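Capsular polysaccharide biosynthesis protein (Burkholderia pseudomallei, PDB 4BQN) binds coenzyme A and is probably an acetyltransferase of capsular polysaccharide biosynthesis. Local coordinates at residues S13-A18 and N200-A205; M98-Y103 and R194-M199; H104-S109 and S240-Y245. The protein carries 1 engineered substitution. All coordinates share one frame; numbering follows the deposited sequence. Where two conformers were deposited one is given.

Contact 1 (S13-A18 and N200-A205); sequences SCQAPA and NHPTAA. With COA (coenzyme A), chain C.
A disulfide to the cofactor marks this contact: C14 SG is joined to S1P of coenzyme A at 2.0 Å, and both N200 and H201 approach the linkage from across the contact. With SG lying between the backbone N and the carbonyl carbon (chi1 78°), the sulfur faces segment 200-205. H201 NE2 comes within 3.5 Å of C14 SG, the sulfur approaching the imidazole obliquely, while C2P of coenzyme A sits at the ring's edge. N200 lays its amide against the same thiol arm, CG to C2P of coenzyme A 3.5 Å; Y120 holds OD1. The one hydrogen bond between the segments runs from Q15 NE2 to N200 O at 2.8 Å, 161° at the hydrogen. The acceptor lies in the Q15 amide plane, yet the donor stands 43° out of the N200 carbonyl plane. Q15 NE2 also bonds to M98 O and OE1 to Q66, which fixes the amide's rotation. S13 OG caps the turn by accepting from Q15 N at 3.0 Å. C14 sits at the approach to helix 15-24, which follows strand 6-11 of the parallel sheet, while beyond P202 T203 occupies the N-cap position of helix 204-217.

Contact 2 (M98-Y103 and R194-M199); sequences MHWEGY and RLFYTM. With COA (coenzyme A), chain C.
The carbonyl oxygen of M199 is approached by two neighbouring groups of segment 98-103. W100 N donates to M199 O at 2.8 Å, in the carbonyl plane and on a lone pair; H99 CA adds a CA-H...O contact to the same oxygen at 3.0 Å. M199 CA makes a return CA-H...O contact with W100 O, 3.3 Å. The M199 side chain runs next to H99 and points the same way, its CB 4.2 Å from the centroid of the imidazole, over the face. The opposite face of that ring carries the adenine of coenzyme A, with H99 CD2 3.3 Å from C6A. H99 CG lies anti to the backbone N (chi1 177°), which sets the imidazole between methionine and base. Its rotation is fixed by a nearly straight in-plane bond from H99 NE2 to E101 OE2, 2.8 Å and 173°, which uses the anti lone pair of the carboxylate; the other oxygen, OE1, forms a salt bridge with R299. This His-carboxylate pair, on the irregular loop after strand 91-94, faces the base in the coenzyme A pocket, and M199, on the loop before strand 201-202, backs the imidazole from its other side. Farther from the cofactor, F196 takes W100 CB over its face, 3.6 Å from the ring centroid, and M98 O at its edge. The W100 five-membered ring is tilted 18° from the F196 ring and offset, centroids 5.3 Å apart. Y103 flanks F196 CB, and its hydroxyl bonds chiefly to C190 O, with K193 O as a second partner.

Contact 3 (H104-S109 and S240-Y245); sequences HPTVNS and SLYPIY
T106 lies over the Y242 ring: its CG2 stands 4.2 Å above the ring plane, displaced toward the rim, and OG1 reaches Y242 CE1 at 3.4 Å. Next to them P105 packs obliquely on the Y245 ring, with P105 CD 3.7 Å from Y245 CE2 and P105 CG 3.7 Å from Y245 OH. The third pair is H104 with L241, where the imidazole NE2 lies 3.9 Å from the methyl CD1. No hydrogen bond joins the two segments, so van der Waals contact carries the interface. A type I beta turn from H104 to V107, closed by V107 N to H104 O at 3.1 Å, presents P105 and T106 together and leads straight into strand 107-108, which pairs with 121-122 in a two-stranded antiparallel sheet. Segment 240-245 faces the turn as an irregular loop. The polar ends are positioned from the next shell: D122 OD2 is hydrogen-bonded to both T106 OG1 and Y242 OH, bridging the pair that meets over the ring, and Y138 also bonds the Y242 hydroxyl. CG of Y245 lies anti to its backbone N (chi1 -171°), a torsion that sets the phenol against P105, where OH bonds to G102 O. Farther out, F249 meets the Y245 ring edge-to-face, I145 of helix 142-151 packs on Y242, and I156 of helix 153-167 touches both P105 and Y245.

Overall arrangement
All three contacts are buried, but only contacts 1 and 2 touch coenzyme A. Contact 1 meets its thiol end with a disulfide and contact 2 its adenine with the face of an imidazole. They lie about 10 Å apart, centre to centre, and share polar bonds, among them T203 OG1 to R194 O. Contact 3, about 15 Å from the centre of the chain against about 7 Å for the other two, lacks any hydrogen bond between its segments and rests on van der Waals contact, its hydroxyls bonded by residues outside the pair. It continues directly from contact 2 along the chain, H104 following Y103, and M199 CE packs against S109 OG. Contacts 1 and 3 do not touch.

Contact 1 (S13-A18 and N200-A205)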
loop_
_atom_site.group_PDB
_atom_site.type_symbol
_atom_site.label_atom_id
_atom_site.label_comp_id
_atom_site.label_asym_id
_atom_site.label_seq_id
_atom_site.Cartn_x
_atom_site.Cartn_y
_atom_site.Cartn_z
ATOM N N SER A 13 1.142 8.299 -4.221
ATOM C CA SER A 13 0.026 7.863 -3.395
ATOM C C SER A 13 0.133 8.473 -1.995
ATOM O O SER A 13 0.997 9.334 -1.737
ATOM C CB SER A 13 0.082 6.339 -3.272
ATOM O OG SER A 13 1.168 5.947 -2.434
ATOM N N CYS A 14 -0.700 7.996 -1.071
ATOM C CA CYS A 14 -0.564 8.383 0.331
ATOM C C CYS A 14 0.844 8.101 0.899
ATOM O O CYS A 14 1.235 8.666 1.913
ATOM C CB CYS A 14 -1.650 7.704 1.177
ATOM S SG CYS A 14 -1.377 6.008 1.587
ATOM N N GLN A 15 1.607 7.226 0.239
ATOM C CA GLN A 15 2.966 6.914 0.669
ATOM C C GLN A 15 3.920 8.071 0.438
ATOM O O GLN A 15 4.962 8.138 1.108
ATOM C CB GLN A 15 3.476 5.669 -0.065
ATOM C CG GLN A 15 2.641 4.433 0.278
ATOM C CD GLN A 15 2.868 3.260 -0.655
ATOM O OE1 GLN A 15 3.806 3.245 -1.474
ATOM N NE2 GLN A 15 2.014 2.247 -0.523
ATOM N N ALA A 16 3.570 8.977 -0.489
ATOM C CA ALA A 16 4.451 10.088 -0.826
ATOM C C ALA A 16 4.610 11.102 0.324
ATOM O O ALA A 16 5.740 11.370 0.728
ATOM C CB ALA A 16 4.060 10.711 -2.159
ATOM N N PRO A 17 3.505 11.627 0.899
ATOM C CA PRO A 17 3.682 12.505 2.054
ATOM C C PRO A 17 4.374 11.775 3.219
ATOM O O PRO A 17 5.161 12.386 3.949
ATOM C CB PRO A 17 2.237 12.920 2.388
ATOM C CG PRO A 17 1.544 12.867 1.047
ATOM C CD PRO A 17 2.111 11.636 0.409
ATOM N N ALA A 18 4.094 10.478 3.375
ATOM C CA ALA A 18 4.722 9.689 4.443
ATOM C C ALA A 18 6.228 9.596 4.233
ATOM O O ALA A 18 6.999 9.754 5.190
ATOM C CB ALA A 18 4.114 8.296 4.520
ATOM N N ASN A 200 -1.452 -1.563 1.253
ATOM C CA ASN A 200 -0.752 -0.396 0.686
ATOM C C ASN A 200 -0.357 0.652 1.731
ATOM O O ASN A 200 -0.032 1.796 1.394
ATOM C CB ASN A 200 -1.558 0.194 -0.486
ATOM C CG ASN A 200 -2.977 0.531 -0.080
ATOM O OD1 ASN A 200 -3.219 0.819 1.087
ATOM N ND2 ASN A 200 -3.917 0.452 -1.019
ATOM N N HIS A 201 -0.318 0.233 2.995
ATOM C CA HIS A 201 0.182 1.089 4.070
ATOM C C HIS A 201 1.369 0.447 4.781
ATOM O O HIS A 201 1.199 -0.298 5.746
ATOM C CB HIS A 201 -0.908 1.396 5.103
ATOM C CG HIS A 201 -1.959 2.353 4.629
ATOM N ND1 HIS A 201 -3.025 2.706 5.425
ATOM C CD2 HIS A 201 -2.132 3.012 3.454
ATOM C CE1 HIS A 201 -3.793 3.564 4.777
ATOM N NE2 HIS A 201 -3.273 3.773 3.582
ATOM N N PRO A 202 2.587 0.729 4.300
ATOM C CA PRO A 202 3.813 0.294 4.988
ATOM C C PRO A 202 3.857 0.732 6.443
ATOM O O PRO A 202 3.401 1.833 6.783
ATOM C CB PRO A 202 4.918 0.996 4.186
ATOM C CG PRO A 202 4.334 1.099 2.813
ATOM C CD PRO A 202 2.871 1.379 3.009
ATOM N N THR A 203 4.421 -0.121 7.284
ATOM C CA THR A 203 4.716 0.237 8.660
ATOM C C THR A 203 5.979 1.104 8.700
ATOM O O THR A 203 6.712 1.234 7.713
ATOM C CB THR A 203 4.984 -1.005 9.520
ATOM O OG1 THR A 203 6.155 -1.663 9.020
ATOM C CG2 THR A 203 3.786 -1.983 9.498
ATOM N N ALA A 204 6.259 1.668 9.870
ATOM C CA ALA A 204 7.469 2.461 10.082
ATOM C C ALA A 204 8.742 1.809 9.565
ATOM O O ALA A 204 9.571 2.476 8.939
ATOM C CB ALA A 204 7.641 2.778 11.556
ATOM N N ALA A 205 8.918 0.524 9.864
ATOM C CA ALA A 205 10.158 -0.162 9.481
ATOM C C ALA A 205 10.335 -0.120 7.963
ATOM O O ALA A 205 11.435 0.125 7.451
ATOM C CB ALA A 205 10.132 -1.600 9.973
HETATM N N1A COA C . -0.200 -6.035 -6.505
HETATM C C2A COA C . -1.531 -6.057 -6.773
HETATM N N3A COA C . -2.231 -4.945 -7.056
HETATM C C4A COA C . -1.592 -3.754 -7.118
HETATM C C5A COA C . -0.161 -3.663 -6.852
HETATM C C6A COA C . 0.533 -4.903 -6.532
HETATM N N6A COA C . 1.855 -4.887 -6.266
HETATM N N7A COA C . 0.212 -2.368 -6.973
HETATM C C8A COA C . -0.906 -1.677 -7.308
HETATM N N9A COA C . -1.976 -2.503 -7.366
HETATM C C1B COA C . -3.358 -2.177 -7.740
HETATM C C2B COA C . -3.847 -0.804 -7.315
HETATM O O2B COA C . -4.370 -0.849 -5.987
HETATM C C3B COA C . -4.908 -0.564 -8.378
HETATM O O3B COA C . -6.054 -1.354 -8.009
HETATM P P3B COA C . -7.490 -1.171 -8.711
HETATM O O7A COA C . -8.390 -2.060 -7.890
HETATM O O8A COA C . -7.798 0.294 -8.556
HETATM O O9A COA C . -7.322 -1.611 -10.146
HETATM C C4B COA C . -4.285 -1.175 -9.633
HETATM O O4B COA C . -3.343 -2.144 -9.170
HETATM C C5B COA C . -3.588 -0.163 -10.543
HETATM O O5B COA C . -2.621 0.518 -9.753
HETATM P P1A COA C . -1.141 0.778 -10.266
HETATM O O1A COA C . -0.398 1.370 -9.105
HETATM O O2A COA C . -0.569 -0.456 -10.898
HETATM O O3A COA C . -1.253 1.847 -11.449
HETATM P P2A COA C . -1.842 3.341 -11.591
HETATM O O4A COA C . -3.011 3.269 -12.540
HETATM O O5A COA C . -0.668 4.193 -11.987
HETATM O O6A COA C . -2.387 3.768 -10.158
HETATM C CBP COA C . -2.498 4.433 -7.857
HETATM C CCP COA C . -1.599 4.323 -9.086
HETATM C CDP COA C . -1.717 5.010 -6.682
HETATM C CEP COA C . -3.608 5.420 -8.176
HETATM C CAP COA C . -3.049 3.018 -7.542
HETATM O OAP COA C . -1.996 2.184 -7.054
HETATM C C9P COA C . -4.222 2.910 -6.581
HETATM O O9P COA C . -5.369 3.055 -6.986
HETATM N N8P COA C . -3.972 2.591 -5.307
HETATM C C7P COA C . -5.037 2.400 -4.330
HETATM C C6P COA C . -5.691 3.677 -3.834
HETATM C C5P COA C . -4.640 4.513 -3.156
HETATM O O5P COA C . -3.987 5.338 -3.777
HETATM N N4P COA C . -4.485 4.283 -1.865
HETATM C C3P COA C . -3.517 4.999 -1.083
HETATM C C2P COA C . -2.572 4.020 -0.426
HETATM S S1P COA C . -1.111 4.884 -0.005
#

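Contact 2 (M98-Y103 and R194-M199)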
loop_
_atom_site.group_PDB
_atom_site.type_symbol
_atom_site.label_atom_id
_atom_site.label_comp_id
_atom_site.label_asym_id
_atom_site.label_seq_id
_atom_site.Cartn_x
_atom_site.Cartn_y
_atom_site.Cartn_z
ATOM N N MET A 98 4.452 0.724 -2.953
ATOM C CA MET A 98 4.580 -0.459 -2.121
ATOM C C MET A 98 3.197 -1.059 -1.843
ATOM O O MET A 98 2.387 -0.470 -1.130
ATOM C CB MET A 98 5.297 -0.093 -0.820
ATOM C CG MET A 98 6.709 0.386 -1.052
ATOM S SD MET A 98 7.474 1.158 0.386
ATOM C CE MET A 98 6.812 2.824 0.250
ATOM N N HIS A 99 2.950 -2.247 -2.381
ATOM C CA HIS A 99 1.687 -2.954 -2.228
ATOM C C HIS A 99 2.049 -4.414 -1.991
ATOM O O HIS A 99 2.896 -4.975 -2.700
ATOM C CB HIS A 99 0.827 -2.737 -3.473
ATOM C CG HIS A 99 -0.473 -3.474 -3.480
ATOM N ND1 HIS A 99 -1.695 -2.831 -3.492
ATOM C CD2 HIS A 99 -0.745 -4.802 -3.534
ATOM C CE1 HIS A 99 -2.659 -3.732 -3.553
ATOM N NE2 HIS A 99 -2.110 -4.936 -3.573
ATOM N N TRP A 100 1.440 -5.016 -0.978
ATOM C CA TRP A 100 1.798 -6.374 -0.580
ATOM C C TRP A 100 0.624 -6.991 0.147
ATOM O O TRP A 100 0.261 -6.527 1.231
ATOM C CB TRP A 100 3.015 -6.321 0.348
ATOM C CG TRP A 100 3.549 -7.645 0.755
ATOM C CD1 TRP A 100 3.283 -8.334 1.915
ATOM C CD2 TRP A 100 4.513 -8.425 0.032
ATOM N NE1 TRP A 100 4.009 -9.510 1.940
ATOM C CE2 TRP A 100 4.762 -9.594 0.794
ATOM C CE3 TRP A 100 5.181 -8.260 -1.194
ATOM C CZ2 TRP A 100 5.665 -10.574 0.383
ATOM C CZ3 TRP A 100 6.081 -9.233 -1.602
ATOM C CH2 TRP A 100 6.303 -10.384 -0.823
ATOM N N GLU A 101 0.043 -8.040 -0.432
ATOM C CA GLU A 101 -1.151 -8.704 0.127
ATOM C C GLU A 101 -0.794 -9.896 1.016
ATOM O O GLU A 101 -1.673 -10.596 1.492
ATOM C CB GLU A 101 -2.109 -9.117 -1.002
ATOM C CG GLU A 101 -2.634 -7.906 -1.741
ATOM C CD GLU A 101 -3.419 -8.253 -2.974
ATOM O OE1 GLU A 101 -3.986 -9.362 -3.029
ATOM O OE2 GLU A 101 -3.455 -7.403 -3.879
ATOM N N GLY A 102 0.497 -10.128 1.249
ATOM C CA GLY A 102 0.901 -11.364 1.895
ATOM C C GLY A 102 0.452 -11.530 3.330
ATOM O O GLY A 102 0.277 -12.652 3.781
ATOM N N TYR A 103 0.235 -10.444 4.066
ATOM C CA TYR A 103 -0.279 -10.607 5.431
ATOM C C TYR A 103 -1.779 -10.844 5.466
ATOM O O TYR A 103 -2.283 -11.538 6.362
ATOM C CB TYR A 103 0.020 -9.385 6.285
ATOM C CG TYR A 103 1.488 -9.106 6.418
ATOM C CD1 TYR A 103 2.299 -9.894 7.234
ATOM C CD2 TYR A 103 2.071 -8.023 5.754
ATOM C CE1 TYR A 103 3.663 -9.635 7.353
ATOM C CE2 TYR A 103 3.424 -7.757 5.866
ATOM C CZ TYR A 103 4.209 -8.547 6.677
ATOM O OH TYR A 103 5.541 -8.249 6.780
ATOM N N ARG A 194 6.694 -7.088 10.823
ATOM C CA ARG A 194 5.456 -6.632 10.195
ATOM C C ARG A 194 5.764 -5.411 9.340
ATOM O O ARG A 194 6.065 -4.349 9.861
ATOM C CB ARG A 194 4.415 -6.287 11.258
ATOM C CG ARG A 194 3.043 -5.982 10.687
ATOM C CD ARG A 194 2.101 -5.406 11.730
ATOM N NE ARG A 194 1.922 -6.245 12.925
ATOM C CZ ARG A 194 0.955 -7.153 13.084
ATOM N NH1 ARG A 194 0.107 -7.410 12.104
ATOM N NH2 ARG A 194 0.840 -7.820 14.225
ATOM N N LEU A 195 5.687 -5.577 8.022
ATOM C CA LEU A 195 6.108 -4.527 7.095
ATOM C C LEU A 195 4.953 -3.702 6.520
ATOM O O LEU A 195 5.178 -2.625 5.969
ATOM C CB LEU A 195 6.923 -5.129 5.949
ATOM C CG LEU A 195 8.256 -5.790 6.345
ATOM C CD1 LEU A 195 8.956 -6.318 5.099
ATOM C CD2 LEU A 195 9.147 -4.828 7.130
ATOM N N PHE A 196 3.733 -4.210 6.658
ATOM C CA PHE A 196 2.521 -3.543 6.154
ATOM C C PHE A 196 1.421 -3.665 7.187
ATOM O O PHE A 196 1.208 -4.762 7.715
ATOM C CB PHE A 196 2.019 -4.155 4.844
ATOM C CG PHE A 196 2.888 -3.850 3.651
ATOM C CD1 PHE A 196 4.058 -4.563 3.398
ATOM C CD2 PHE A 196 2.517 -2.850 2.756
ATOM C CE1 PHE A 196 4.841 -4.283 2.282
ATOM C CE2 PHE A 196 3.298 -2.574 1.627
ATOM C CZ PHE A 196 4.465 -3.282 1.405
ATOM N N TYR A 197 0.702 -2.562 7.430
ATOM C CA TYR A 197 -0.535 -2.571 8.222
ATOM C C TYR A 197 -1.770 -2.903 7.356
ATOM O O TYR A 197 -2.758 -3.477 7.846
ATOM C CB TYR A 197 -0.749 -1.196 8.839
ATOM C CG TYR A 197 0.192 -0.854 9.961
ATOM C CD1 TYR A 197 0.346 -1.700 11.061
ATOM C CD2 TYR A 197 0.898 0.354 9.944
ATOM C CE1 TYR A 197 1.197 -1.370 12.107
ATOM C CE2 TYR A 197 1.749 0.702 10.998
ATOM C CZ TYR A 197 1.895 -0.163 12.081
ATOM O OH TYR A 197 2.724 0.144 13.138
ATOM N N THR A 198 -1.732 -2.485 6.092
ATOM C CA THR A 198 -2.706 -2.873 5.075
ATOM C C THR A 198 -1.896 -3.087 3.812
ATOM O O THR A 198 -0.689 -2.731 3.773
ATOM C CB THR A 198 -3.737 -1.782 4.766
ATOM O OG1 THR A 198 -3.076 -0.766 4.002
ATOM C CG2 THR A 198 -4.313 -1.160 6.052
ATOM N N MET A 199 -2.511 -3.658 2.776
ATOM C CA MET A 199 -1.794 -3.962 1.542
ATOM C C MET A 199 -0.991 -2.792 0.997
ATOM O O MET A 199 0.004 -2.991 0.308
ATOM C CB MET A 199 -2.761 -4.461 0.473
ATOM C CG MET A 199 -3.827 -3.470 0.048
ATOM S SD MET A 199 -5.025 -4.331 -0.988
ATOM C CE MET A 199 -5.955 -2.951 -1.638
HETATM N N1A COA C . -0.200 -6.035 -6.505
HETATM C C2A COA C . -1.531 -6.057 -6.773
HETATM N N3A COA C . -2.231 -4.945 -7.056
HETATM C C4A COA C . -1.592 -3.754 -7.118
HETATM C C5A COA C . -0.161 -3.663 -6.852
HETATM C C6A COA C . 0.533 -4.903 -6.532
HETATM N N6A COA C . 1.855 -4.887 -6.266
HETATM N N7A COA C . 0.212 -2.368 -6.973
HETATM C C8A COA C . -0.906 -1.677 -7.308
HETATM N N9A COA C . -1.976 -2.503 -7.366
HETATM C C1B COA C . -3.358 -2.177 -7.740
HETATM C C2B COA C . -3.847 -0.804 -7.315
HETATM O O2B COA C . -4.370 -0.849 -5.987
HETATM C C3B COA C . -4.908 -0.564 -8.378
HETATM O O3B COA C . -6.054 -1.354 -8.009
HETATM P P3B COA C . -7.490 -1.171 -8.711
HETATM O O7A COA C . -8.390 -2.060 -7.890
HETATM O O8A COA C . -7.798 0.294 -8.556
HETATM O O9A COA C . -7.322 -1.611 -10.146
HETATM C C4B COA C . -4.285 -1.175 -9.633
HETATM O O4B COA C . -3.343 -2.144 -9.170
HETATM C C5B COA C . -3.588 -0.163 -10.543
HETATM O O5B COA C . -2.621 0.518 -9.753
HETATM P P1A COA C . -1.141 0.778 -10.266
HETATM O O1A COA C . -0.398 1.370 -9.105
HETATM O O2A COA C . -0.569 -0.456 -10.898
HETATM O O3A COA C . -1.253 1.847 -11.449
HETATM P P2A COA C . -1.842 3.341 -11.591
HETATM O O4A COA C . -3.011 3.269 -12.540
HETATM O O5A COA C . -0.668 4.193 -11.987
HETATM O O6A COA C . -2.387 3.768 -10.158
HETATM C CBP COA C . -2.498 4.433 -7.857
HETATM C CCP COA C . -1.599 4.323 -9.086
HETATM C CDP COA C . -1.717 5.010 -6.682
HETATM C CEP COA C . -3.608 5.420 -8.176
HETATM C CAP COA C . -3.049 3.018 -7.542
HETATM O OAP COA C . -1.996 2.184 -7.054
HETATM C C9P COA C . -4.222 2.910 -6.581
HETATM O O9P COA C . -5.369 3.055 -6.986
HETATM N N8P COA C . -3.972 2.591 -5.307
HETATM C C7P COA C . -5.037 2.400 -4.330
HETATM C C6P COA C . -5.691 3.677 -3.834
HETATM C C5P COA C . -4.640 4.513 -3.156
HETATM O O5P COA C . -3.987 5.338 -3.777
HETATM N N4P COA C . -4.485 4.283 -1.865
HETATM C C3P COA C . -3.517 4.999 -1.083
HETATM C C2P COA C . -2.572 4.020 -0.426
HETATM S S1P COA C . -1.111 4.884 -0.005
#

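Contact 3 (H104-S109 and S240-Y245)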
loop_
_atom_site.group_PDB
_atom_site.type_symbol
_atom_site.label_atom_id
_atom_site.label_comp_id
_atom_site.label_asym_id
_atom_site.label_seq_id
_atom_site.Cartn_x
_atom_site.Cartn_y
_atom_site.Cartn_z
ATOM N N HIS A 104 -2.486 -10.234 4.515
ATOM C CA HIS A 104 -3.954 -10.179 4.551
ATOM C C HIS A 104 -4.475 -10.571 3.179
ATOM O O HIS A 104 -4.997 -9.743 2.430
ATOM C CB HIS A 104 -4.454 -8.774 4.950
ATOM C CG HIS A 104 -3.556 -8.055 5.908
ATOM N ND1 HIS A 104 -2.796 -6.967 5.528
ATOM C CD2 HIS A 104 -3.290 -8.264 7.225
ATOM C CE1 HIS A 104 -2.097 -6.542 6.566
ATOM N NE2 HIS A 104 -2.383 -7.305 7.613
ATOM N N PRO A 105 -4.349 -11.860 2.830
ATOM C CA PRO A 105 -4.614 -12.231 1.447
ATOM C C PRO A 105 -6.100 -12.149 1.079
ATOM O O PRO A 105 -6.439 -12.259 -0.097
ATOM C CB PRO A 105 -4.097 -13.684 1.356
ATOM C CG PRO A 105 -3.212 -13.865 2.535
ATOM C CD PRO A 105 -3.772 -12.966 3.604
ATOM N N THR A 106 -6.974 -11.972 2.074
ATOM C CA THR A 106 -8.405 -11.863 1.815
ATOM C C THR A 106 -8.878 -10.414 1.650
ATOM O O THR A 106 -10.062 -10.187 1.433
ATOM C CB THR A 106 -9.222 -12.495 2.959
ATOM O OG1 THR A 106 -9.025 -11.745 4.152
ATOM C CG2 THR A 106 -8.831 -13.954 3.193
ATOM N N VAL A 107 -7.970 -9.439 1.763
ATOM C CA VAL A 107 -8.358 -8.026 1.850
ATOM C C VAL A 107 -8.051 -7.310 0.546
ATOM O O VAL A 107 -6.987 -7.484 -0.033
ATOM C CB VAL A 107 -7.659 -7.322 3.044
ATOM C CG1 VAL A 107 -7.956 -5.827 3.084
ATOM C CG2 VAL A 107 -8.049 -7.981 4.363
ATOM N N ASN A 108 -8.970 -6.466 0.106
ATOM C CA ASN A 108 -8.699 -5.556 -0.994
ATOM C C ASN A 108 -9.510 -4.278 -0.785
ATOM O O ASN A 108 -9.912 -3.986 0.338
ATOM C CB ASN A 108 -8.930 -6.236 -2.347
ATOM C CG ASN A 108 -8.014 -5.678 -3.419
ATOM O OD1 ASN A 108 -8.194 -4.546 -3.864
ATOM N ND2 ASN A 108 -7.004 -6.443 -3.808
ATOM N N SER A 109 -9.732 -3.507 -1.838
ATOM C CA SER A 109 -10.563 -2.319 -1.729
ATOM C C SER A 109 -11.665 -2.442 -2.764
ATOM O O SER A 109 -11.478 -3.098 -3.799
ATOM C CB SER A 109 -9.730 -1.066 -1.943
ATOM O OG SER A 109 -8.719 -0.993 -0.954
ATOM N N SER A 240 -6.026 -7.329 10.645
ATOM C CA SER A 240 -5.666 -8.470 11.473
ATOM C C SER A 240 -5.445 -9.721 10.622
ATOM O O SER A 240 -6.210 -9.994 9.707
ATOM C CB SER A 240 -6.784 -8.712 12.471
ATOM O OG SER A 240 -6.474 -9.815 13.283
ATOM N N LEU A 241 -4.398 -10.484 10.929
ATOM C CA LEU A 241 -4.143 -11.732 10.216
ATOM C C LEU A 241 -5.100 -12.838 10.662
ATOM O O LEU A 241 -5.421 -12.946 11.851
ATOM C CB LEU A 241 -2.689 -12.175 10.396
ATOM C CG LEU A 241 -1.620 -11.388 9.627
ATOM C CD1 LEU A 241 -1.324 -10.010 10.227
ATOM C CD2 LEU A 241 -0.347 -12.204 9.521
ATOM N N TYR A 242 -5.540 -13.655 9.714
ATOM C CA TYR A 242 -6.481 -14.730 10.035
ATOM C C TYR A 242 -5.831 -15.792 10.943
ATOM O O TYR A 242 -4.607 -15.958 10.949
ATOM C CB TYR A 242 -6.989 -15.393 8.750
ATOM C CG TYR A 242 -8.241 -14.769 8.162
ATOM C CD1 TYR A 242 -8.331 -13.396 7.901
ATOM C CD2 TYR A 242 -9.325 -15.578 7.810
ATOM C CE1 TYR A 242 -9.484 -12.848 7.338
ATOM C CE2 TYR A 242 -10.480 -15.041 7.246
ATOM C CZ TYR A 242 -10.554 -13.677 7.016
ATOM O OH TYR A 242 -11.692 -13.156 6.451
ATOM N N PRO A 243 -6.664 -16.539 11.690
ATOM C CA PRO A 243 -6.134 -17.624 12.513
ATOM C C PRO A 243 -5.332 -18.602 11.662
ATOM O O PRO A 243 -5.635 -18.785 10.471
ATOM C CB PRO A 243 -7.399 -18.320 13.036
ATOM C CG PRO A 243 -8.488 -17.306 12.946
ATOM C CD PRO A 243 -8.146 -16.498 11.717
ATOM N N ILE A 244 -4.365 -19.257 12.314
ATOM C CA ILE A 244 -3.504 -20.299 11.733
ATOM C C ILE A 244 -2.488 -19.683 10.770
ATOM O O ILE A 244 -1.277 -19.831 10.964
ATOM C CB ILE A 244 -4.299 -21.480 11.109
ATOM C CG1 ILE A 244 -5.164 -22.139 12.195
ATOM C CG2 ILE A 244 -3.343 -22.494 10.471
ATOM C CD1 ILE A 244 -5.975 -23.325 11.724
ATOM N N TYR A 245 -2.975 -18.939 9.777
ATOM C CA TYR A 245 -2.096 -18.201 8.872
ATOM C C TYR A 245 -1.183 -17.263 9.669
ATOM O O TYR A 245 0.020 -17.153 9.402
ATOM C CB TYR A 245 -2.932 -17.419 7.862
ATOM C CG TYR A 245 -2.113 -16.805 6.756
ATOM C CD1 TYR A 245 -1.508 -17.618 5.785
ATOM C CD2 TYR A 245 -1.986 -15.431 6.617
ATOM C CE1 TYR A 245 -0.777 -17.088 4.745
ATOM C CE2 TYR A 245 -1.231 -14.884 5.576
ATOM C CZ TYR A 245 -0.638 -15.715 4.639
ATOM O OH TYR A 245 0.106 -15.228 3.582
#